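Local structure of exosome complex component Rrp42 (3M7N) at residues V81-V86 against I103-V108; Q57-V62 against H140-D145; L148-A153 against P184-S189. The protein is probably a non-catalytic component of the RNA-degrading archaeal exosome that helps to shape the active site of its partner Rrp41. All blocks are in the same frame, centred on the assembly; numbering follows the deposited sequence.

Interaction 1: V81-V86 against I103-V108; sequences VNAELV and IELARV. With nucleotides of chain L.
The methyl of A106 presses onto the backbone of strand 81-84, its CB lying 3.7 Å from A83 N and flanked by two side chains of the strand, V81 and A83, whose CB atoms also point at the helix. N82 and A106 are the nearest pair of alpha carbons, and the two short axes approach to 7.0 Å at 142°, so the helix runs obliquely back over the strand. A methyl is all that A106 offers at this place, consistent with so close an approach.

V81 can be followed outward. Its CB stands 3.8 Å from A106 O; from there CG1, the branch that makes the contact and which chi1 of 178° sets anti to the backbone N, goes on to meet the same carbonyl oxygen at 3.4 Å and the CB of A106 at 4.0 Å. Further along, A83 CB meets L105 CD2 at 4.0 Å, and L85 CD1 adds a looser methyl contact with L105 CD1. The side-chain contacts are therefore apolar, built from small and branched side chains.

R107 leaves the helix on the side away from the strand, and its guanidinium reaches the RNA. Its NH1 lies 2.6 Å from OP1 of cytidine 5 of chain L, while OP2 lies at the guanidinium edge, in its plane. E100 of a neighbouring exonuclease 1 subunit forms a salt bridge with NH2 of R107, so the guanidinium is held between phosphate and carboxylate, and its rotation is probably restricted.

Strand 78-84 is an outer strand of the mixed sheet within this chain, paired with strand 131-141. Helix 100-115 packs over one face of it, and L105 carries the contact on to L148, L149 and S152 of helix 148-161.

Interaction 2: Q57-V62 against H140-D145; sequences QVVVGV and HALDDD
The carbonyl oxygen of Q57 is gripped by two consecutive backbone amides, L142 N at 3.0 Å and D143 N at 3.1 Å. Both reach it from the same face of its plane. This is a classic beta bulge: L142 and D143 together face Q57, and the antiparallel register shifts by one residue. Q57 N in turn donates to D143 O at 3.0 Å. On the other side, V59 and H140 form a hydrogen-bonded pair through both their amides, with V58 and A141 as the non-hydrogen-bonded pair between.

The side chains of Q57 and D143 run alongside each other, their flat ends turned 52° apart. Q57 NE2 and D143 OD1 are 3.7 Å apart and are joined by a water, which accepts from NE2 at 2.7 Å and donates to OD1. The carboxylate is also held by backbone amides of K37 and R38 of a neighbouring exonuclease 1 subunit, which probably fix its rotation. L142 CD1 crosses to V59 CG1 at 3.8 Å; chi1 of 53° sets that methyl between the backbone N and the carbonyl carbon of V59.

Strand 56-67 lies between strands 47-53 and 131-141 in the mixed sheet. V58 rests on A151 and S152 of helix 148-161, whereas V59, H140, L142 and D143 pack against an exonuclease 1 subunit.

Interaction 3: L148-A153 against P184-S189; sequences LLDASA and PVSVTS
D150 and S186 meet through a hydrogen bond of 2.6 Å, from S186 OG to D150 OD2. That same oxygen also accepts from T188 OG1 at 2.7 Å, and the two hydroxyls approach it from opposite faces of the carboxylate plane, both well out of that plane, with S186 OG on the anti side. The other oxygen, OD1, takes a weak bond from T188 N, bent to 129° at the hydrogen. With chi1 of -64°, D150 CG lies anti to its carbonyl carbon, and the carboxylate extends to the strand. An alanine here would lose all three bonds and is likely to leave both hydroxyls without this buried acceptor.

Waters supply further polar links. One donates to A153 O and to P184 O, 2.8 Å from each; another joins D150 O to S186 O.

Van der Waals contacts complete the fit, with A153 CB 3.4 Å from S186 OG and L149 CD2 3.5 Å from T188 OG1.

Segments 148-153 and 185-189, on helix 148-161 and strand 185-192, run nearly antiparallel, at 171°. T213 of the adjoining strand 211-216 bonds T188 OG1, while helix 235-253 packs against V185, V187 and S189.

In the fold
The three contacts form a layered arrangement, with centres 11 to 12 Å apart. Interactions 1 and 2 share the mixed sheet: E84 O lies 3.1 Å from A141 N, a probable hydrogen bond between neighbouring strands. Along the chain, interaction 1 is nested inside the loop that interaction 2 closes. Segment 148-153 then links both to interaction 3, for V58 CG1 packs 3.6 Å from A151 CB and L105 CD2 lies 3.8 Å from S152 OG. Interaction 3 joins this layer to the four-stranded sheet of the second family region. The RNA touches interaction 1 through R107, whereas the nearest atoms of interactions 2 and 3 remain about 13 Å from it.

Interaction 1: V81-V86 against I103-V108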
loop_
_atom_site.group_PDB
_atom_site.type_symbol
_atom_site.label_atom_id
_atom_site.label_comp_id
_atom_site.label_asym_id
_atom_site.label_seq_id
_atom_site.Cartn_x
_atom_site.Cartn_y
_atom_site.Cartn_z
ATOM N N VAL H 81 10.755 13.931 -19.265
ATOM C CA VAL H 81 9.650 13.290 -19.943
ATOM C C VAL H 81 8.863 12.441 -18.954
ATOM O O VAL H 81 9.428 11.622 -18.244
ATOM C CB VAL H 81 10.159 12.396 -21.114
ATOM C CG1 VAL H 81 8.987 11.678 -21.793
ATOM C CG2 VAL H 81 10.936 13.223 -22.131
ATOM N N ASN H 82 7.558 12.653 -18.897
ATOM C CA ASN H 82 6.704 11.794 -18.086
ATOM C C ASN H 82 5.511 11.295 -18.886
ATOM O O ASN H 82 5.030 11.959 -19.801
ATOM C CB ASN H 82 6.216 12.513 -16.809
ATOM C CG ASN H 82 7.343 12.793 -15.827
ATOM O OD1 ASN H 82 7.949 13.868 -15.842
ATOM N ND2 ASN H 82 7.638 11.824 -14.979
ATOM N N ALA H 83 5.024 10.122 -18.522
ATOM C CA ALA H 83 3.845 9.602 -19.149
ATOM C C ALA H 83 2.794 9.234 -18.094
ATOM O O ALA H 83 3.112 8.767 -17.006
ATOM C CB ALA H 83 4.207 8.402 -20.042
ATOM N N GLU H 84 1.539 9.496 -18.410
ATOM C CA GLU H 84 0.451 8.926 -17.649
ATOM C C GLU H 84 -0.319 8.002 -18.590
ATOM O O GLU H 84 -0.784 8.423 -19.651
ATOM C CB GLU H 84 -0.459 10.020 -17.051
ATOM C CG GLU H 84 0.290 11.157 -16.333
ATOM C CD GLU H 84 -0.491 11.761 -15.144
ATOM O OE1 GLU H 84 -1.487 12.515 -15.345
ATOM N N LEU H 85 -0.393 6.732 -18.215
ATOM C CA LEU H 85 -1.209 5.754 -18.914
ATOM C C LEU H 85 -2.475 5.579 -18.079
ATOM O O LEU H 85 -2.693 4.556 -17.439
ATOM C CB LEU H 85 -0.444 4.437 -19.058
ATOM C CG LEU H 85 0.457 4.277 -20.287
ATOM C CD1 LEU H 85 1.298 5.507 -20.540
ATOM C CD2 LEU H 85 1.344 3.039 -20.176
ATOM N N VAL H 86 -3.298 6.618 -18.064
ATOM C CA VAL H 86 -4.412 6.693 -17.119
ATOM C C VAL H 86 -5.548 5.720 -17.444
ATOM O O VAL H 86 -5.702 5.273 -18.588
ATOM C CB VAL H 86 -4.976 8.128 -17.022
ATOM C CG1 VAL H 86 -3.885 9.110 -16.552
ATOM C CG2 VAL H 86 -5.572 8.549 -18.357
ATOM N N ILE H 103 6.740 4.124 -16.814
ATOM C CA ILE H 103 8.110 4.609 -16.675
ATOM C C ILE H 103 8.963 4.190 -17.884
ATOM O O ILE H 103 9.742 4.977 -18.431
ATOM C CB ILE H 103 8.736 4.080 -15.377
ATOM C CG1 ILE H 103 8.233 4.898 -14.184
ATOM C CG2 ILE H 103 10.250 4.124 -15.453
ATOM C CD1 ILE H 103 8.316 4.160 -12.875
ATOM N N GLU H 104 8.785 2.951 -18.312
ATOM C CA GLU H 104 9.481 2.444 -19.481
ATOM C C GLU H 104 9.171 3.287 -20.729
ATOM O O GLU H 104 10.078 3.795 -21.378
ATOM C CB GLU H 104 9.120 0.978 -19.705
ATOM C CG GLU H 104 10.053 0.234 -20.636
ATOM C CD GLU H 104 10.239 -1.211 -20.214
ATOM O OE1 GLU H 104 11.396 -1.603 -19.957
ATOM O OE2 GLU H 104 9.224 -1.942 -20.113
ATOM N N LEU H 105 7.892 3.444 -21.040
ATOM C CA LEU H 105 7.459 4.258 -22.168
ATOM C C LEU H 105 8.065 5.659 -22.152
ATOM O O LEU H 105 8.641 6.098 -23.134
ATOM C CB LEU H 105 5.928 4.350 -22.196
ATOM C CG LEU H 105 5.315 4.968 -23.460
ATOM C CD1 LEU H 105 3.977 4.301 -23.768
ATOM C CD2 LEU H 105 5.174 6.494 -23.374
ATOM N N ALA H 106 7.949 6.373 -21.042
ATOM C CA ALA H 106 8.467 7.740 -21.014
ATOM C C ALA H 106 9.967 7.742 -21.251
ATOM O O ALA H 106 10.515 8.659 -21.862
ATOM C CB ALA H 106 8.146 8.432 -19.698
ATOM N N ARG H 107 10.638 6.723 -20.745
ATOM C CA ARG H 107 12.082 6.679 -20.884
ATOM C C ARG H 107 12.492 6.330 -22.306
ATOM O O ARG H 107 13.545 6.761 -22.745
ATOM C CB ARG H 107 12.724 5.720 -19.881
ATOM C CG ARG H 107 12.690 6.239 -18.465
ATOM C CD ARG H 107 13.294 5.243 -17.509
ATOM N NE ARG H 107 14.709 5.519 -17.295
ATOM C CZ ARG H 107 15.678 4.670 -17.592
ATOM N NH1 ARG H 107 16.942 5.001 -17.368
ATOM N NH2 ARG H 107 15.373 3.493 -18.112
ATOM N N VAL H 108 11.684 5.558 -23.028
ATOM C CA VAL H 108 12.069 5.266 -24.393
ATOM C C VAL H 108 11.928 6.548 -25.206
ATOM O O VAL H 108 12.841 6.925 -25.933
ATOM C CB VAL H 108 11.292 4.095 -25.034
ATOM C CG1 VAL H 108 11.621 4.006 -26.524
ATOM C CG2 VAL H 108 11.644 2.779 -24.356
ATOM P P C L 5 19.382 6.823 -17.955
ATOM O OP1 C L 5 18.980 5.711 -18.837
ATOM O OP2 C L 5 18.811 6.942 -16.590
ATOM O "O5'" C L 5 20.975 6.822 -17.784
ATOM C "C5'" C L 5 21.846 6.473 -18.842
ATOM C "C4'" C L 5 23.244 6.974 -18.538
ATOM O "O4'" C L 5 23.168 8.351 -18.090
ATOM C "C3'" C L 5 23.970 6.290 -17.389
ATOM O "O3'" C L 5 24.485 5.037 -17.787
ATOM C "C2'" C L 5 25.074 7.315 -17.162
ATOM O "O2'" C L 5 26.033 7.368 -18.208
ATOM C "C1'" C L 5 24.224 8.585 -17.172
ATOM N N1 C L 5 23.658 8.895 -15.833
ATOM C C2 C L 5 24.535 9.198 -14.788
ATOM O O2 C L 5 25.751 9.198 -15.021
ATOM N N3 C L 5 24.024 9.481 -13.561
ATOM C C4 C L 5 22.699 9.465 -13.360
ATOM N N4 C L 5 22.236 9.752 -12.137
ATOM C C5 C L 5 21.792 9.154 -14.418
ATOM C C6 C L 5 22.308 8.879 -15.622
#

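Interaction 2: Q57-V62 against H140-D145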
loop_
_atom_site.group_PDB
_atom_site.type_symbol
_atom_site.label_atom_id
_atom_site.label_comp_id
_atom_site.label_asym_id
_atom_site.label_seq_id
_atom_site.Cartn_x
_atom_site.Cartn_y
_atom_site.Cartn_z
ATOM N N GLN H 57 -4.795 6.606 -29.593
ATOM C CA GLN H 57 -4.761 8.062 -29.469
ATOM C C GLN H 57 -3.959 8.493 -28.241
ATOM O O GLN H 57 -4.084 7.926 -27.160
ATOM C CB GLN H 57 -6.178 8.637 -29.348
ATOM C CG GLN H 57 -7.154 8.146 -30.382
ATOM C CD GLN H 57 -8.391 9.039 -30.489
ATOM O OE1 GLN H 57 -8.293 10.247 -30.684
ATOM N NE2 GLN H 57 -9.553 8.440 -30.359
ATOM N N VAL H 58 -3.138 9.513 -28.402
ATOM C CA VAL H 58 -2.356 10.005 -27.283
ATOM C C VAL H 58 -2.093 11.455 -27.542
ATOM O O VAL H 58 -1.988 11.893 -28.699
ATOM C CB VAL H 58 -1.009 9.239 -27.116
ATOM C CG1 VAL H 58 -0.247 9.203 -28.416
ATOM C CG2 VAL H 58 -0.167 9.888 -26.044
ATOM N N VAL H 59 -2.018 12.224 -26.470
ATOM C CA VAL H 59 -1.731 13.631 -26.629
ATOM C C VAL H 59 -0.532 13.953 -25.796
ATOM O O VAL H 59 -0.359 13.415 -24.706
ATOM C CB VAL H 59 -2.948 14.547 -26.272
ATOM C CG1 VAL H 59 -3.481 14.237 -24.892
ATOM C CG2 VAL H 59 -2.562 15.994 -26.389
ATOM N N VAL H 60 0.320 14.814 -26.330
ATOM C CA VAL H 60 1.486 15.232 -25.608
ATOM C C VAL H 60 1.460 16.734 -25.528
ATOM O O VAL H 60 1.175 17.406 -26.525
ATOM C CB VAL H 60 2.784 14.765 -26.323
ATOM C CG1 VAL H 60 4.012 15.436 -25.714
ATOM C CG2 VAL H 60 2.906 13.253 -26.274
ATOM N N GLY H 61 1.761 17.269 -24.351
ATOM C CA GLY H 61 1.896 18.708 -24.198
ATOM C C GLY H 61 3.271 19.053 -23.670
ATOM O O GLY H 61 3.881 18.282 -22.928
ATOM N N VAL H 62 3.770 20.213 -24.063
ATOM C CA VAL H 62 5.065 20.658 -23.600
ATOM C C VAL H 62 4.912 21.925 -22.785
ATOM O O VAL H 62 4.168 22.816 -23.163
ATOM C CB VAL H 62 6.029 20.941 -24.783
ATOM C CG1 VAL H 62 7.387 21.414 -24.260
ATOM C CG2 VAL H 62 6.186 19.703 -25.651
ATOM N N HIS H 140 0.176 11.717 -22.420
ATOM C CA HIS H 140 -1.120 11.382 -21.851
ATOM C C HIS H 140 -1.917 10.482 -22.781
ATOM O O HIS H 140 -2.457 10.933 -23.773
ATOM C CB HIS H 140 -1.917 12.657 -21.592
ATOM C CG HIS H 140 -2.795 12.581 -20.390
ATOM N ND1 HIS H 140 -4.101 12.133 -20.448
ATOM C CD2 HIS H 140 -2.560 12.888 -19.089
ATOM C CE1 HIS H 140 -4.625 12.161 -19.239
ATOM N NE2 HIS H 140 -3.715 12.629 -18.397
ATOM N N ALA H 141 -2.000 9.206 -22.447
ATOM C CA ALA H 141 -2.725 8.254 -23.266
ATOM C C ALA H 141 -4.218 8.564 -23.228
ATOM O O ALA H 141 -4.743 8.895 -22.176
ATOM C CB ALA H 141 -2.455 6.852 -22.773
ATOM N N LEU H 142 -4.897 8.479 -24.369
ATOM C CA LEU H 142 -6.355 8.646 -24.406
ATOM C C LEU H 142 -7.050 7.333 -24.718
ATOM O O LEU H 142 -8.070 6.992 -24.098
ATOM C CB LEU H 142 -6.771 9.699 -25.421
ATOM C CG LEU H 142 -6.163 11.065 -25.113
ATOM C CD1 LEU H 142 -6.242 12.008 -26.305
ATOM C CD2 LEU H 142 -6.798 11.682 -23.858
ATOM N N ASP H 143 -6.482 6.592 -25.665
ATOM C CA ASP H 143 -7.128 5.400 -26.181
ATOM C C ASP H 143 -6.058 4.384 -26.527
ATOM O O ASP H 143 -5.287 4.572 -27.462
ATOM C CB ASP H 143 -7.942 5.760 -27.422
ATOM C CG ASP H 143 -9.264 4.990 -27.523
ATOM O OD1 ASP H 143 -10.018 5.220 -28.502
ATOM O OD2 ASP H 143 -9.557 4.164 -26.643
ATOM N N ASP H 144 -5.996 3.310 -25.765
ATOM C CA ASP H 144 -4.993 2.305 -26.022
ATOM C C ASP H 144 -5.503 1.228 -26.942
ATOM O O ASP H 144 -6.150 0.287 -26.496
ATOM C CB ASP H 144 -4.501 1.651 -24.729
ATOM C CG ASP H 144 -3.367 0.668 -24.981
ATOM O OD1 ASP H 144 -2.938 0.013 -24.026
ATOM O OD2 ASP H 144 -2.895 0.557 -26.144
ATOM N N ASP H 145 -5.195 1.351 -28.227
ATOM C CA ASP H 145 -5.441 0.244 -29.142
ATOM C C ASP H 145 -4.122 -0.354 -29.668
ATOM O O ASP H 145 -4.053 -0.810 -30.802
ATOM C CB ASP H 145 -6.360 0.657 -30.287
ATOM C CG ASP H 145 -7.125 -0.522 -30.872
ATOM O OD1 ASP H 145 -7.451 -0.504 -32.087
ATOM O OD2 ASP H 145 -7.391 -1.478 -30.114
HETATM O O HOH W 1 -10.094 5.954 -31.172
#

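Interaction 3: L148-A153 against P184-S189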
loop_
_atom_site.group_PDB
_atom_site.type_symbol
_atom_site.label_atom_id
_atom_site.label_comp_id
_atom_site.label_asym_id
_atom_site.label_seq_id
_atom_site.Cartn_x
_atom_site.Cartn_y
_atom_site.Cartn_z
ATOM N N LEU H 148 1.099 2.423 -28.018
ATOM C CA LEU H 148 1.152 3.762 -27.437
ATOM C C LEU H 148 2.574 4.294 -27.489
ATOM O O LEU H 148 2.810 5.501 -27.578
ATOM C CB LEU H 148 0.671 3.726 -25.975
ATOM C CG LEU H 148 -0.837 3.920 -25.797
ATOM C CD1 LEU H 148 -1.272 3.588 -24.400
ATOM C CD2 LEU H 148 -1.182 5.330 -26.129
ATOM N N LEU H 149 3.529 3.380 -27.403
ATOM C CA LEU H 149 4.926 3.764 -27.467
ATOM C C LEU H 149 5.275 4.576 -28.747
ATOM O O LEU H 149 5.698 5.732 -28.658
ATOM C CB LEU H 149 5.789 2.513 -27.339
ATOM C CG LEU H 149 7.292 2.703 -27.416
ATOM C CD1 LEU H 149 7.733 3.802 -26.471
ATOM C CD2 LEU H 149 7.969 1.375 -27.097
ATOM N N ASP H 150 5.084 3.998 -29.933
ATOM C CA ASP H 150 5.424 4.750 -31.152
ATOM C C ASP H 150 4.532 5.984 -31.315
ATOM O O ASP H 150 5.016 7.060 -31.644
ATOM C CB ASP H 150 5.370 3.866 -32.407
ATOM C CG ASP H 150 6.406 2.745 -32.383
ATOM O OD1 ASP H 150 6.228 1.756 -33.131
ATOM O OD2 ASP H 150 7.387 2.846 -31.617
ATOM N N ALA H 151 3.234 5.827 -31.071
ATOM C CA ALA H 151 2.321 6.981 -31.053
ATOM C C ALA H 151 2.866 8.123 -30.186
ATOM O O ALA H 151 2.874 9.290 -30.606
ATOM C CB ALA H 151 0.922 6.567 -30.580
ATOM N N SER H 152 3.363 7.786 -29.001
ATOM C CA SER H 152 3.860 8.817 -28.075
ATOM C C SER H 152 5.123 9.488 -28.576
ATOM O O SER H 152 5.280 10.715 -28.487
ATOM C CB SER H 152 4.102 8.247 -26.667
ATOM O OG SER H 152 2.914 7.674 -26.135
ATOM N N ALA H 153 6.033 8.670 -29.095
ATOM C CA ALA H 153 7.282 9.175 -29.651
ATOM C C ALA H 153 6.981 10.186 -30.749
ATOM O O ALA H 153 7.605 11.239 -30.815
ATOM C CB ALA H 153 8.097 8.033 -30.198
ATOM N N PRO H 184 13.682 12.229 -34.303
ATOM C CA PRO H 184 13.633 10.879 -33.729
ATOM C C PRO H 184 12.282 10.227 -33.991
ATOM O O PRO H 184 11.246 10.841 -33.691
ATOM C CB PRO H 184 13.737 11.111 -32.217
ATOM C CG PRO H 184 14.056 12.527 -32.027
ATOM C CD PRO H 184 13.805 13.284 -33.284
ATOM N N VAL H 185 12.299 8.997 -34.501
ATOM C CA VAL H 185 11.093 8.222 -34.735
ATOM C C VAL H 185 11.409 6.826 -34.296
ATOM O O VAL H 185 12.500 6.296 -34.617
ATOM C CB VAL H 185 10.725 8.173 -36.223
ATOM C CG1 VAL H 185 9.520 7.277 -36.446
ATOM C CG2 VAL H 185 10.501 9.591 -36.772
ATOM N N SER H 186 10.471 6.240 -33.544
ATOM C CA SER H 186 10.637 4.899 -33.007
ATOM C C SER H 186 9.712 3.925 -33.702
ATOM O O SER H 186 8.574 4.263 -34.031
ATOM C CB SER H 186 10.372 4.876 -31.487
ATOM O OG SER H 186 8.972 4.858 -31.212
ATOM N N VAL H 187 10.209 2.715 -33.930
ATOM C CA VAL H 187 9.446 1.656 -34.580
ATOM C C VAL H 187 9.438 0.420 -33.704
ATOM O O VAL H 187 10.487 -0.148 -33.390
ATOM C CB VAL H 187 10.046 1.259 -35.956
ATOM C CG1 VAL H 187 9.289 0.065 -36.557
ATOM C CG2 VAL H 187 10.044 2.450 -36.907
ATOM N N THR H 188 8.242 -0.033 -33.361
ATOM C CA THR H 188 8.080 -1.084 -32.379
ATOM C C THR H 188 7.427 -2.292 -32.992
ATOM O O THR H 188 6.370 -2.190 -33.613
ATOM C CB THR H 188 7.219 -0.586 -31.171
ATOM O OG1 THR H 188 7.942 0.436 -30.478
ATOM C CG2 THR H 188 6.875 -1.732 -30.227
ATOM N N SER H 189 8.048 -3.452 -32.799
ATOM C CA SER H 189 7.474 -4.665 -33.339
ATOM C C SER H 189 7.122 -5.691 -32.265
ATOM O O SER H 189 7.839 -5.870 -31.276
ATOM C CB SER H 189 8.412 -5.282 -34.397
ATOM O OG SER H 189 8.698 -4.355 -35.426
HETATM O O HOH W 2 7.629 6.755 -33.626
HETATM O O HOH W 3 10.415 10.995 -30.985
#